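Local coordinates for glycosyl hydrolase (Rhizobium leguminosarum bv. trifolii, PDB 5NDX), which probably hydrolyses O-glycosidic bonds of alpha-L-iduronides, as a family 39 glycoside hydrolase orthologous to human alpha-L-iduronidase, at residues A[326-331]-A[356-361]; A[447-452]-A[491-496]; A[454-459]-A[473-478]; A[549-554]-A[592-597]; A[567-572]-A[584-589]. The protein carries 2 engineered substitutions. All coordinates share one frame; numbering follows the deposited sequence. Where two conformers were deposited one is given.

Interaction 1 (A[326-331]-A[356-361]); sequences FAYFGS and PPFDII
Tyr328 turns its CG away from the backbone N (chi1 168°) and Phe358 tucks its CG between N and carbonyl carbon (chi1 69°), and the two side chains meet roughly at right angles, Tyr328 CE1 lying 3.4 Å from Phe358 CB. On the same face Ile360 lays CD1 over the Phe326 ring, a CH-pi contact 4.1 Å from the ring centroid. The other face carries Phe329 and Ile361, where CE1 of the former lies 4.0 Å from CG1 of the latter. An antiparallel pair of strands fixes this register: Ala327 N donates to Ile361 O (2.8 Å) and Phe329 N to Asp359 O (2.8 Å), each answered by a return bond. A water accepts from Tyr328 OH (2.6 Å) and donates to Pro356 O (2.9 Å); Arg332 N also bonds that hydroxyl. Helix 36-45 packs on Phe326 and Ile360, helix 480-489 on Ile361, and Arg487 of that helix forms a salt bridge with Asp359, while Phe358 touches strand 536-545.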
# COMPACT_ATOMS: atom_id res chain seq x y z
N PHE A 326 3.38 -10.12 2.08
CA PHE A 326 3.85 -11.38 1.49
C PHE A 326 3.97 -12.43 2.56
O PHE A 326 4.24 -12.09 3.70
CB PHE A 326 5.23 -11.23 0.83
CG PHE A 326 5.29 -10.20 -0.27
CD1 PHE A 326 5.55 -8.90 0.03
CD2 PHE A 326 5.09 -10.57 -1.59
CE1 PHE A 326 5.60 -7.94 -0.96
CE2 PHE A 326 5.10 -9.61 -2.60
CZ PHE A 326 5.36 -8.30 -2.27
N ALA A 327 3.78 -13.69 2.17
CA ALA A 327 4.18 -14.83 2.96
C ALA A 327 5.62 -15.24 2.56
O ALA A 327 5.91 -15.56 1.42
CB ALA A 327 3.21 -15.97 2.73
N TYR A 328 6.52 -15.14 3.52
CA TYR A 328 7.93 -15.43 3.36
C TYR A 328 8.13 -16.93 3.64
O TYR A 328 7.68 -17.45 4.64
CB TYR A 328 8.74 -14.58 4.38
CG TYR A 328 10.18 -14.99 4.50
CD1 TYR A 328 11.14 -14.56 3.58
CD2 TYR A 328 10.58 -15.83 5.53
CE1 TYR A 328 12.47 -14.98 3.66
CE2 TYR A 328 11.91 -16.25 5.64
CZ TYR A 328 12.85 -15.83 4.72
OH TYR A 328 14.16 -16.31 4.82
N PHE A 329 8.74 -17.62 2.69
CA PHE A 329 9.21 -18.99 2.85
C PHE A 329 10.72 -18.96 2.81
O PHE A 329 11.32 -18.46 1.85
CB PHE A 329 8.77 -19.83 1.67
CG PHE A 329 7.32 -20.13 1.64
CD1 PHE A 329 6.41 -19.22 1.10
CD2 PHE A 329 6.86 -21.31 2.16
CE1 PHE A 329 5.06 -19.51 1.07
CE2 PHE A 329 5.52 -21.61 2.13
CZ PHE A 329 4.62 -20.70 1.56
N GLY A 330 11.34 -19.50 3.84
CA GLY A 330 12.81 -19.55 3.98
C GLY A 330 13.18 -19.68 5.46
O GLY A 330 12.29 -19.78 6.30
N SER A 331 14.47 -19.61 5.76
CA SER A 331 15.00 -19.95 7.08
C SER A 331 15.14 -18.76 8.00
O SER A 331 15.22 -18.95 9.19
CB SER A 331 16.36 -20.63 6.96
OG SER A 331 17.25 -19.78 6.23
N PRO A 356 20.45 -16.51 3.08
CA PRO A 356 19.55 -17.64 2.86
C PRO A 356 18.58 -17.42 1.68
O PRO A 356 18.05 -16.34 1.53
CB PRO A 356 18.82 -17.76 4.19
CG PRO A 356 19.80 -17.20 5.18
CD PRO A 356 20.45 -16.06 4.48
N PRO A 357 18.39 -18.42 0.83
CA PRO A 357 17.45 -18.29 -0.26
C PRO A 357 15.96 -18.23 0.26
O PRO A 357 15.70 -18.49 1.44
CB PRO A 357 17.71 -19.55 -1.08
CG PRO A 357 18.19 -20.54 -0.10
CD PRO A 357 18.93 -19.79 0.96
N PHE A 358 15.02 -17.81 -0.60
CA PHE A 358 13.66 -17.53 -0.14
C PHE A 358 12.74 -17.41 -1.31
O PHE A 358 13.17 -17.13 -2.42
CB PHE A 358 13.56 -16.24 0.72
CG PHE A 358 13.79 -14.98 -0.07
CD1 PHE A 358 15.09 -14.56 -0.39
CD2 PHE A 358 12.72 -14.23 -0.55
CE1 PHE A 358 15.29 -13.43 -1.18
CE2 PHE A 358 12.93 -13.11 -1.32
CZ PHE A 358 14.21 -12.70 -1.63
N ASP A 359 11.46 -17.60 -1.01
CA ASP A 359 10.37 -17.29 -1.90
C ASP A 359 9.35 -16.48 -1.11
O ASP A 359 9.08 -16.78 0.08
CB ASP A 359 9.76 -18.56 -2.45
CG ASP A 359 10.59 -19.16 -3.59
OD1 ASP A 359 10.49 -18.65 -4.71
OD2 ASP A 359 11.33 -20.14 -3.35
N ILE A 360 8.76 -15.51 -1.79
CA ILE A 360 7.65 -14.75 -1.24
C ILE A 360 6.44 -14.85 -2.15
O ILE A 360 6.55 -14.80 -3.37
CB ILE A 360 7.98 -13.26 -0.99
CG1 ILE A 360 8.59 -12.58 -2.20
CG2 ILE A 360 8.88 -13.18 0.22
CD1 ILE A 360 8.91 -11.12 -1.97
N ILE A 361 5.28 -15.02 -1.49
CA ILE A 361 4.03 -15.10 -2.14
C ILE A 361 3.13 -13.93 -1.70
O ILE A 361 3.00 -13.66 -0.51
CB ILE A 361 3.38 -16.44 -1.82
CG1 ILE A 361 4.21 -17.63 -2.31
CG2 ILE A 361 1.99 -16.53 -2.41
CD1 ILE A 361 4.39 -17.73 -3.82
O HOH W 1 15.93 -15.31 3.18
O HOH W 2 16.29 -20.08 3.42

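Interaction 2 (A[447-452]-A[491-496]); sequences EEFTNP and EPALLH
Phe449 reaches across to Ala493, Leu494 and Leu495, and its atoms can be followed outward. CB lies 4.1 Å from Ala493 CB, and the same methyl sits at the ring edge near CD1. Further along that side, CE1 is 3.8 Å from Leu494 O. On the other side of the ring CE2 comes within 3.6 Å of Leu495 CD1, a methyl placed over one face as a CH-pi contact 4.0 Å from the centroid. At the tip, CZ is 4.0 Å from Leu495 O. Replacing Phe449 by an alanine would probably leave Leu495 CD1 without the face it packs on and open a gap beside Ala493. Next to it Thr450, in a left-handed backbone conformation, sets OG1 opposite its carbonyl carbon (chi1 -37°) to accept from Ala493 N (3.0 Å, N-H...O angle 143°), and the same hydroxyl bonds Arg444 O. The loop packs against the start of strand 493-503, with Phe449 and Leu495 touching Arg444 of strand 436-445 and helix 364-372 against Thr450 and Pro492.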
# COMPACT_ATOMS: atom_id res chain seq x y z
N GLU A 447 -12.62 -16.37 -1.50
CA GLU A 447 -12.17 -17.71 -1.19
C GLU A 447 -11.82 -18.58 -2.41
O GLU A 447 -10.99 -19.50 -2.29
CB GLU A 447 -13.29 -18.29 -0.30
CG GLU A 447 -13.42 -19.72 -0.11
CD GLU A 447 -14.63 -20.03 0.80
OE1 GLU A 447 -15.79 -19.79 0.39
OE2 GLU A 447 -14.39 -20.48 1.93
N GLU A 448 -12.42 -18.30 -3.56
CA GLU A 448 -12.11 -19.04 -4.80
C GLU A 448 -11.14 -18.29 -5.76
O GLU A 448 -10.66 -18.87 -6.71
CB GLU A 448 -13.39 -19.33 -5.60
CG GLU A 448 -14.52 -20.01 -4.84
CD GLU A 448 -15.78 -20.30 -5.72
OE1 GLU A 448 -16.17 -19.52 -6.66
OE2 GLU A 448 -16.42 -21.33 -5.47
N PHE A 449 -10.90 -17.00 -5.55
CA PHE A 449 -10.14 -16.20 -6.49
C PHE A 449 -9.11 -15.35 -5.77
O PHE A 449 -9.44 -14.65 -4.80
CB PHE A 449 -11.12 -15.30 -7.30
CG PHE A 449 -12.03 -16.07 -8.25
CD1 PHE A 449 -11.63 -16.36 -9.54
CD2 PHE A 449 -13.28 -16.51 -7.84
CE1 PHE A 449 -12.43 -17.11 -10.39
CE2 PHE A 449 -14.12 -17.25 -8.69
CZ PHE A 449 -13.67 -17.56 -9.97
N THR A 450 -7.89 -15.33 -6.30
CA THR A 450 -6.79 -14.56 -5.72
C THR A 450 -6.58 -15.03 -4.26
O THR A 450 -6.52 -14.22 -3.31
CB THR A 450 -7.02 -13.03 -5.78
OG1 THR A 450 -7.67 -12.66 -6.99
CG2 THR A 450 -5.70 -12.29 -5.63
N ASN A 451 -6.44 -16.34 -4.13
CA ASN A 451 -6.62 -17.08 -2.88
C ASN A 451 -5.43 -18.04 -2.62
O ASN A 451 -5.64 -19.25 -2.39
CB ASN A 451 -7.94 -17.89 -3.00
CG ASN A 451 -7.91 -18.93 -4.12
OD1 ASN A 451 -7.11 -18.85 -5.05
ND2 ASN A 451 -8.72 -19.95 -3.98
N PRO A 452 -4.20 -17.52 -2.62
CA PRO A 452 -3.05 -18.41 -2.51
C PRO A 452 -2.94 -19.16 -1.17
O PRO A 452 -2.41 -20.28 -1.15
CB PRO A 452 -1.85 -17.48 -2.73
CG PRO A 452 -2.32 -16.16 -2.27
CD PRO A 452 -3.76 -16.11 -2.69
N GLU A 491 -2.11 -13.77 -8.10
CA GLU A 491 -2.38 -12.60 -8.93
C GLU A 491 -3.86 -12.23 -8.94
O GLU A 491 -4.71 -13.12 -9.03
CB GLU A 491 -1.92 -12.82 -10.38
CG GLU A 491 -0.43 -13.15 -10.59
CD GLU A 491 0.54 -12.16 -9.95
OE1 GLU A 491 0.16 -10.98 -9.70
OE2 GLU A 491 1.73 -12.58 -9.73
N PRO A 492 -4.17 -10.93 -8.87
CA PRO A 492 -5.59 -10.49 -8.94
C PRO A 492 -6.25 -11.18 -10.13
O PRO A 492 -5.79 -11.06 -11.28
CB PRO A 492 -5.48 -9.00 -9.15
CG PRO A 492 -4.24 -8.64 -8.43
CD PRO A 492 -3.28 -9.79 -8.63
N ALA A 493 -7.28 -11.93 -9.83
CA ALA A 493 -7.86 -12.87 -10.75
C ALA A 493 -9.12 -12.34 -11.43
O ALA A 493 -10.00 -11.75 -10.79
CB ALA A 493 -8.23 -14.14 -9.97
N LEU A 494 -9.23 -12.63 -12.72
CA LEU A 494 -10.48 -12.43 -13.44
C LEU A 494 -11.57 -13.42 -12.98
O LEU A 494 -11.41 -14.64 -13.06
CB LEU A 494 -10.25 -12.58 -14.95
CG LEU A 494 -9.40 -11.41 -15.53
CD1 LEU A 494 -8.90 -11.69 -16.94
CD2 LEU A 494 -10.19 -10.12 -15.53
N LEU A 495 -12.70 -12.88 -12.57
CA LEU A 495 -13.83 -13.63 -12.12
C LEU A 495 -14.45 -14.38 -13.30
O LEU A 495 -14.89 -15.52 -13.16
CB LEU A 495 -14.86 -12.68 -11.46
CG LEU A 495 -16.13 -13.36 -10.92
CD1 LEU A 495 -15.85 -14.27 -9.73
CD2 LEU A 495 -17.14 -12.28 -10.53
N HIS A 496 -14.50 -13.70 -14.44
CA HIS A 496 -14.90 -14.30 -15.72
C HIS A 496 -14.01 -13.70 -16.81
O HIS A 496 -13.37 -12.64 -16.59
CB HIS A 496 -16.33 -13.94 -16.10
CG HIS A 496 -17.33 -14.37 -15.09
ND1 HIS A 496 -17.63 -15.70 -14.89
CD2 HIS A 496 -18.05 -13.67 -14.18
CE1 HIS A 496 -18.49 -15.80 -13.89
NE2 HIS A 496 -18.76 -14.59 -13.45

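Interaction 3 (A[454-459]-A[473-478]); sequences EVWEAQ and GAPPAP
Trp456 NE1 donates to Pro475 O at 2.7 Å with an N-H...O angle of 159°. The oxygen lies in the indole plane, but the nitrogen stands 37° out of the carbonyl plane, so the bond does not follow a lone pair. A weak bond, Ala474 N to Trp456 O at 3.2 Å, joins the backbones; Gln459 N also bonds that oxygen, so this carbonyl receives two donors. With Trp456 CG opposite its backbone N (chi1 177°), the indole lies against Ala474, whose CA stands above the ring and whose CB is 3.6 Å from the centroid of the six-membered ring. Pro475 slides past the rim of the indole, CD 3.9 Å from Trp456 CD1 and equally far from Gln459 CB. A leucine in place of Trp456 would probably leave Pro475 O without its indole donor and Ala474 CB without the ring beneath it. Gln459 NE2 bonds Gln482 O. The tryptophan also stacks with Trp320 and meets Phe329 edge-to-face, and helix 480-489 packs on Trp456, Gln459 and Pro478.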
# COMPACT_ATOMS: atom_id res chain seq x y z
N GLU A 454 -5.54 -20.46 0.54
CA GLU A 454 -6.43 -21.61 0.39
C GLU A 454 -5.75 -22.66 -0.49
O GLU A 454 -5.80 -23.88 -0.21
CB GLU A 454 -7.82 -21.27 -0.19
CG GLU A 454 -8.76 -20.54 0.77
CD GLU A 454 -8.47 -19.01 0.91
OE1 GLU A 454 -7.48 -18.47 0.35
OE2 GLU A 454 -9.23 -18.35 1.65
N VAL A 455 -5.10 -22.20 -1.53
CA VAL A 455 -4.44 -23.11 -2.44
C VAL A 455 -3.33 -23.87 -1.70
O VAL A 455 -3.19 -25.06 -1.84
CB VAL A 455 -3.91 -22.36 -3.67
CG1 VAL A 455 -3.04 -23.29 -4.50
CG2 VAL A 455 -5.07 -21.86 -4.51
N TRP A 456 -2.50 -23.13 -0.97
CA TRP A 456 -1.43 -23.69 -0.18
C TRP A 456 -1.92 -24.70 0.87
O TRP A 456 -1.31 -25.77 1.01
CB TRP A 456 -0.71 -22.56 0.54
CG TRP A 456 0.41 -22.97 1.47
CD1 TRP A 456 1.58 -23.60 1.14
CD2 TRP A 456 0.46 -22.75 2.88
NE1 TRP A 456 2.36 -23.75 2.24
CE2 TRP A 456 1.71 -23.23 3.33
CE3 TRP A 456 -0.42 -22.18 3.81
CZ2 TRP A 456 2.09 -23.18 4.69
CZ3 TRP A 456 -0.04 -22.12 5.15
CH2 TRP A 456 1.22 -22.60 5.58
N GLU A 457 -3.00 -24.37 1.58
CA GLU A 457 -3.53 -25.27 2.59
C GLU A 457 -3.98 -26.58 1.95
O GLU A 457 -3.93 -27.61 2.57
CB GLU A 457 -4.72 -24.65 3.36
CG GLU A 457 -4.30 -23.60 4.35
CD GLU A 457 -5.46 -22.98 5.15
OE1 GLU A 457 -6.49 -23.65 5.44
OE2 GLU A 457 -5.30 -21.80 5.49
N ALA A 458 -4.44 -26.53 0.70
CA ALA A 458 -4.89 -27.76 0.01
C ALA A 458 -3.71 -28.49 -0.67
O ALA A 458 -3.92 -29.56 -1.20
CB ALA A 458 -6.00 -27.46 -1.01
N GLN A 459 -2.51 -27.93 -0.68
CA GLN A 459 -1.39 -28.62 -1.31
C GLN A 459 -0.88 -29.74 -0.38
O GLN A 459 -0.65 -29.48 0.81
CB GLN A 459 -0.25 -27.65 -1.61
CG GLN A 459 -0.49 -26.79 -2.83
CD GLN A 459 0.57 -25.72 -3.02
OE1 GLN A 459 1.29 -25.35 -2.11
NE2 GLN A 459 0.62 -25.21 -4.21
N GLY A 473 -1.39 -30.94 4.62
CA GLY A 473 -1.34 -29.86 3.67
C GLY A 473 -0.37 -28.80 4.11
O GLY A 473 0.43 -29.04 4.96
N ALA A 474 -0.41 -27.64 3.47
CA ALA A 474 0.33 -26.49 3.91
C ALA A 474 1.86 -26.74 4.01
O ALA A 474 2.47 -26.49 5.05
CB ALA A 474 -0.25 -26.01 5.25
N PRO A 475 2.48 -27.22 2.93
CA PRO A 475 3.90 -27.54 3.00
C PRO A 475 4.74 -26.32 3.37
O PRO A 475 4.59 -25.25 2.76
CB PRO A 475 4.24 -28.00 1.58
CG PRO A 475 3.15 -27.48 0.73
CD PRO A 475 1.93 -27.47 1.59
N PRO A 476 5.59 -26.47 4.40
CA PRO A 476 6.46 -25.35 4.70
C PRO A 476 7.56 -25.15 3.69
O PRO A 476 8.02 -24.05 3.57
CB PRO A 476 7.00 -25.65 6.12
CG PRO A 476 6.56 -27.02 6.46
CD PRO A 476 5.42 -27.39 5.56
N ALA A 477 7.94 -26.17 2.92
CA ALA A 477 8.84 -26.01 1.80
C ALA A 477 8.21 -26.54 0.51
O ALA A 477 8.51 -27.65 0.07
CB ALA A 477 10.17 -26.72 2.10
N PRO A 478 7.36 -25.72 -0.14
CA PRO A 478 6.67 -26.24 -1.31
C PRO A 478 7.65 -26.64 -2.39
O PRO A 478 8.76 -26.07 -2.45
CB PRO A 478 5.85 -25.04 -1.77
CG PRO A 478 5.58 -24.27 -0.50
CD PRO A 478 6.84 -24.41 0.27

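Interaction 4 (A[549-554]-A[592-597]); sequences REERML and LHMSPP
Arg552 and His593 form a hydrogen-bonded antiparallel pair: Arg552 N donates to His593 O at 2.8 Å, and His593 N returns the bond to Arg552 O at an N-H...O angle of 171°. A third backbone bond, Ser595 N to Glu550 O (2.8 Å), extends the pairing to where the second strand turns away.

Charged side chains pair along strand 549-557. Arg552 NH1 makes a salt bridge to Glu550 OE1 (2.8 Å), which offers its anti lone pair, and a bend at chi2 (-68°) folds the guanidinium back so that NH1 also donates to Glu551 O (2.8 Å). Both partners lie close to the guanidinium plane, and two anchors on one nitrogen should restrain rotation of the guanidinium. Glu550 has a second charge partner in Arg542, and Arg549 reaches out to Asp359.

Packing contacts follow the faces. Pro596 CG sits over the centre of the Arg552 guanidinium, 3.9 Å from CZ, so the held plane doubles as a packing surface. On the face with Glu551 and Met553, Leu592 CB makes an apolar contact with Met553 SD at 3.9 Å, and Leu592 CD2 approaches Glu551 OE1 at 3.6 Å. Helix 36-45 touches both Leu592 and Met553 there.

Strands 549-557 and 590-594, with 536-545 alongside the first, make the three-stranded sheet of a C-terminal domain whose strand order is consistent with a fibronectin type III-like beta sandwich.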
# COMPACT_ATOMS: atom_id res chain seq x y z
N ARG A 549 17.11 -22.80 -5.91
CA ARG A 549 16.60 -22.68 -7.29
C ARG A 549 16.87 -21.29 -7.90
O ARG A 549 16.71 -20.27 -7.23
CB ARG A 549 15.09 -22.92 -7.25
CG ARG A 549 14.34 -22.74 -8.56
CD ARG A 549 12.82 -22.88 -8.38
NE ARG A 549 12.35 -22.42 -7.06
CZ ARG A 549 12.00 -23.20 -6.02
NH1 ARG A 549 11.99 -24.54 -6.10
NH2 ARG A 549 11.66 -22.60 -4.87
N GLU A 550 17.24 -21.24 -9.18
CA GLU A 550 17.53 -19.98 -9.84
C GLU A 550 16.23 -19.27 -10.10
O GLU A 550 15.28 -19.88 -10.57
CB GLU A 550 18.26 -20.19 -11.19
CG GLU A 550 19.75 -20.58 -11.06
CD GLU A 550 20.60 -19.44 -10.55
OE1 GLU A 550 20.32 -18.25 -10.85
OE2 GLU A 550 21.59 -19.71 -9.83
N GLU A 551 16.19 -17.99 -9.78
CA GLU A 551 14.97 -17.20 -10.06
C GLU A 551 15.37 -15.84 -10.62
O GLU A 551 16.48 -15.36 -10.35
CB GLU A 551 14.11 -17.00 -8.80
CG GLU A 551 13.56 -18.29 -8.22
CD GLU A 551 12.73 -18.13 -6.95
OE1 GLU A 551 12.77 -17.05 -6.33
OE2 GLU A 551 12.08 -19.12 -6.57
N ARG A 552 14.44 -15.22 -11.33
CA ARG A 552 14.62 -13.84 -11.84
C ARG A 552 13.42 -12.98 -11.51
O ARG A 552 12.31 -13.32 -11.89
CB ARG A 552 14.81 -13.88 -13.34
CG ARG A 552 16.00 -14.72 -13.81
CD ARG A 552 17.35 -14.11 -13.41
NE ARG A 552 18.48 -14.95 -13.85
CZ ARG A 552 19.00 -15.99 -13.19
NH1 ARG A 552 18.54 -16.40 -12.02
NH2 ARG A 552 20.00 -16.65 -13.72
N MET A 553 13.61 -11.87 -10.82
CA MET A 553 12.59 -10.90 -10.59
C MET A 553 12.65 -9.85 -11.69
O MET A 553 13.71 -9.27 -11.92
CB MET A 553 12.81 -10.22 -9.25
CG MET A 553 11.71 -9.26 -8.86
SD MET A 553 10.20 -10.24 -8.58
CE MET A 553 8.98 -8.95 -8.71
N LEU A 554 11.51 -9.63 -12.35
CA LEU A 554 11.34 -8.61 -13.38
C LEU A 554 10.53 -7.45 -12.79
O LEU A 554 9.53 -7.67 -12.04
CB LEU A 554 10.60 -9.18 -14.59
CG LEU A 554 11.34 -10.05 -15.59
CD1 LEU A 554 11.92 -11.28 -14.92
CD2 LEU A 554 10.43 -10.50 -16.74
N LEU A 592 7.92 -12.55 -10.81
CA LEU A 592 8.96 -13.47 -10.39
C LEU A 592 8.97 -14.71 -11.30
O LEU A 592 7.98 -15.42 -11.35
CB LEU A 592 8.83 -13.87 -8.89
CG LEU A 592 10.11 -14.72 -8.70
CD1 LEU A 592 11.19 -14.04 -7.89
CD2 LEU A 592 9.98 -16.18 -8.49
N HIS A 593 10.06 -14.95 -12.04
CA HIS A 593 10.18 -16.14 -12.89
C HIS A 593 11.11 -17.18 -12.26
O HIS A 593 12.23 -16.83 -11.90
CB HIS A 593 10.79 -15.79 -14.26
CG HIS A 593 10.72 -16.93 -15.23
ND1 HIS A 593 11.77 -17.28 -16.06
CD2 HIS A 593 9.72 -17.83 -15.46
CE1 HIS A 593 11.40 -18.31 -16.80
NE2 HIS A 593 10.18 -18.68 -16.45
N MET A 594 10.66 -18.42 -12.18
CA MET A 594 11.41 -19.55 -11.60
C MET A 594 12.13 -20.34 -12.73
O MET A 594 11.54 -20.58 -13.79
CB MET A 594 10.43 -20.48 -10.86
CG MET A 594 9.46 -19.79 -9.88
SD MET A 594 8.18 -20.87 -9.13
CE MET A 594 9.27 -21.80 -8.05
N SER A 595 13.37 -20.75 -12.47
CA SER A 595 14.13 -21.66 -13.36
C SER A 595 14.24 -21.16 -14.80
O SER A 595 13.68 -21.76 -15.70
CB SER A 595 13.49 -23.05 -13.32
OG SER A 595 13.45 -23.48 -11.96
N PRO A 596 14.90 -20.03 -15.01
CA PRO A 596 15.09 -19.60 -16.38
C PRO A 596 15.94 -20.61 -17.17
O PRO A 596 16.86 -21.19 -16.61
CB PRO A 596 15.89 -18.30 -16.24
CG PRO A 596 16.58 -18.42 -14.94
CD PRO A 596 15.64 -19.19 -14.06
N PRO A 597 15.63 -20.82 -18.46
CA PRO A 597 16.52 -21.65 -19.27
C PRO A 597 17.85 -20.94 -19.51
O PRO A 597 18.04 -19.78 -19.14
CB PRO A 597 15.73 -21.83 -20.57
CG PRO A 597 14.92 -20.57 -20.69
CD PRO A 597 14.63 -20.10 -19.28

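Interaction 5 (A[567-572]-A[584-589]); sequences YDVLVS and APLIST
Tyr567 N donates to Leu586 O at 2.8 Å, in the carbonyl plane and on a lone pair, and Leu586 N answers to Tyr567 O at 3.1 Å in the same manner. These two bonds make a single antiparallel bridge between strand 566-572 and the loop running from strand 579-580 to strand 590-594. In what looks like a fibronectin type III-like sandwich, that loop carries the chain from the four-stranded sheet across to the three-stranded one.

The side chains then fill the space around the bridge. Leu586 sets CG beside its backbone N (chi1 -64°), and CD1 lies 4.0 Å from Val569 CG2. Beyond it the strand's own core partners take over: Trp556 and Phe591 of the facing sheet touch both Val569 and Leu586. The ring of Tyr567 lies alongside Thr589 and points the same way. At chi1 64° Thr589 OG1 sits between the backbone N and the carbonyl carbon while CG2 is anti to the carbonyl carbon, which leaves the methyl to do the touching; Thr589 OG1 instead bonds Trp556 O, whose indole meets the Tyr567 ring edge-to-face. Tyr567 CD2 is also 3.4 Å from Leu586 O, placing the ring close beside the oxygen that its own N-H engages. One atom further along the same ring side, Tyr567 CE2 stands 3.8 Å from Thr589 CG2.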
# COMPACT_ATOMS: atom_id res chain seq x y z
N TYR A 567 -0.34 -7.48 -18.33
CA TYR A 567 0.98 -7.81 -18.90
C TYR A 567 1.16 -9.32 -18.96
O TYR A 567 0.66 -10.08 -18.10
CB TYR A 567 2.12 -7.14 -18.10
CG TYR A 567 1.97 -5.66 -18.03
CD1 TYR A 567 2.42 -4.83 -19.05
CD2 TYR A 567 1.27 -5.08 -16.99
CE1 TYR A 567 2.20 -3.44 -19.00
CE2 TYR A 567 1.06 -3.71 -16.92
CZ TYR A 567 1.54 -2.87 -17.94
OH TYR A 567 1.30 -1.51 -17.85
N ASP A 568 1.82 -9.75 -20.03
CA ASP A 568 2.37 -11.09 -20.16
C ASP A 568 3.88 -10.98 -20.14
O ASP A 568 4.46 -9.98 -20.60
CB ASP A 568 1.98 -11.66 -21.51
CG ASP A 568 0.48 -11.88 -21.64
OD1 ASP A 568 -0.23 -12.10 -20.63
OD2 ASP A 568 0.01 -11.80 -22.79
N VAL A 569 4.51 -12.01 -19.61
CA VAL A 569 5.94 -12.15 -19.60
C VAL A 569 6.26 -13.32 -20.47
O VAL A 569 5.66 -14.40 -20.31
CB VAL A 569 6.48 -12.39 -18.20
CG1 VAL A 569 7.99 -12.62 -18.27
CG2 VAL A 569 6.19 -11.20 -17.32
N LEU A 570 7.18 -13.12 -21.40
CA LEU A 570 7.63 -14.17 -22.31
C LEU A 570 9.13 -14.41 -22.20
O LEU A 570 9.89 -13.58 -21.73
CB LEU A 570 7.29 -13.82 -23.74
CG LEU A 570 5.82 -13.58 -24.02
CD1 LEU A 570 5.56 -12.11 -24.02
CD2 LEU A 570 5.47 -14.10 -25.41
N VAL A 571 9.53 -15.56 -22.70
CA VAL A 571 10.88 -16.02 -22.63
C VAL A 571 11.29 -16.61 -23.96
O VAL A 571 10.53 -17.35 -24.59
CB VAL A 571 11.03 -17.05 -21.51
CG1 VAL A 571 12.08 -18.12 -21.83
CG2 VAL A 571 11.40 -16.32 -20.23
N SER A 572 12.50 -16.24 -24.37
CA SER A 572 13.18 -16.78 -25.53
C SER A 572 14.45 -17.48 -25.05
O SER A 572 15.13 -17.03 -24.10
CB SER A 572 13.53 -15.66 -26.53
OG SER A 572 14.51 -16.11 -27.46
N ALA A 584 -1.14 -16.12 -14.91
CA ALA A 584 -2.27 -15.20 -14.91
C ALA A 584 -1.84 -13.87 -15.53
O ALA A 584 -0.70 -13.49 -15.39
CB ALA A 584 -2.71 -14.98 -13.48
N PRO A 585 -2.75 -13.17 -16.22
CA PRO A 585 -2.55 -11.78 -16.64
C PRO A 585 -2.22 -10.86 -15.47
O PRO A 585 -2.86 -10.93 -14.41
CB PRO A 585 -3.92 -11.38 -17.21
CG PRO A 585 -4.52 -12.67 -17.63
CD PRO A 585 -4.09 -13.64 -16.59
N LEU A 586 -1.19 -10.04 -15.63
CA LEU A 586 -0.66 -9.29 -14.51
C LEU A 586 -1.20 -7.91 -14.60
O LEU A 586 -1.01 -7.24 -15.63
CB LEU A 586 0.85 -9.24 -14.59
CG LEU A 586 1.55 -10.59 -14.48
CD1 LEU A 586 2.97 -10.48 -15.03
CD2 LEU A 586 1.51 -11.07 -13.01
N ILE A 587 -1.80 -7.40 -13.54
CA ILE A 587 -2.09 -5.96 -13.55
C ILE A 587 -0.97 -5.05 -12.98
O ILE A 587 -1.01 -3.84 -13.21
CB ILE A 587 -3.43 -5.58 -12.90
CG1 ILE A 587 -3.42 -5.97 -11.44
CG2 ILE A 587 -4.58 -6.24 -13.62
CD1 ILE A 587 -4.71 -5.54 -10.77
N SER A 588 -0.04 -5.63 -12.24
CA SER A 588 1.10 -4.90 -11.71
C SER A 588 2.32 -5.20 -12.57
O SER A 588 2.41 -6.24 -13.20
CB SER A 588 1.39 -5.30 -10.22
OG SER A 588 0.42 -4.64 -9.35
N THR A 589 3.28 -4.29 -12.55
CA THR A 589 4.44 -4.35 -13.43
C THR A 589 5.61 -5.01 -12.75
O THR A 589 6.66 -4.43 -12.64
CB THR A 589 4.81 -2.94 -13.87
OG1 THR A 589 5.20 -2.18 -12.73
CG2 THR A 589 3.62 -2.29 -14.55
O HOH W 3 0.28 -13.17 -18.16

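Overall arrangement
Along the chain interaction 1 comes first, then interaction 2, whose span contains interaction 3, and last interaction 4, whose span contains interaction 5. The first three lie in the family 39 range, the last two, centres about 13 Å apart, in the probable C-terminal sandwich: interaction 4 within the three-stranded sheet, interaction 5 between a strand of the four-stranded sheet and a loop. Interactions 1, 3 and 4 gather round helix 480-489: interaction 1 is centred about 14 Å from both others, Phe329 packs on Trp456, and Asp359 salt-bridges Arg549. Glu491 packs on Leu586, joining interactions 2 and 5. The last two touches tie the C-terminal domain to the rest, away from the ligand pockets.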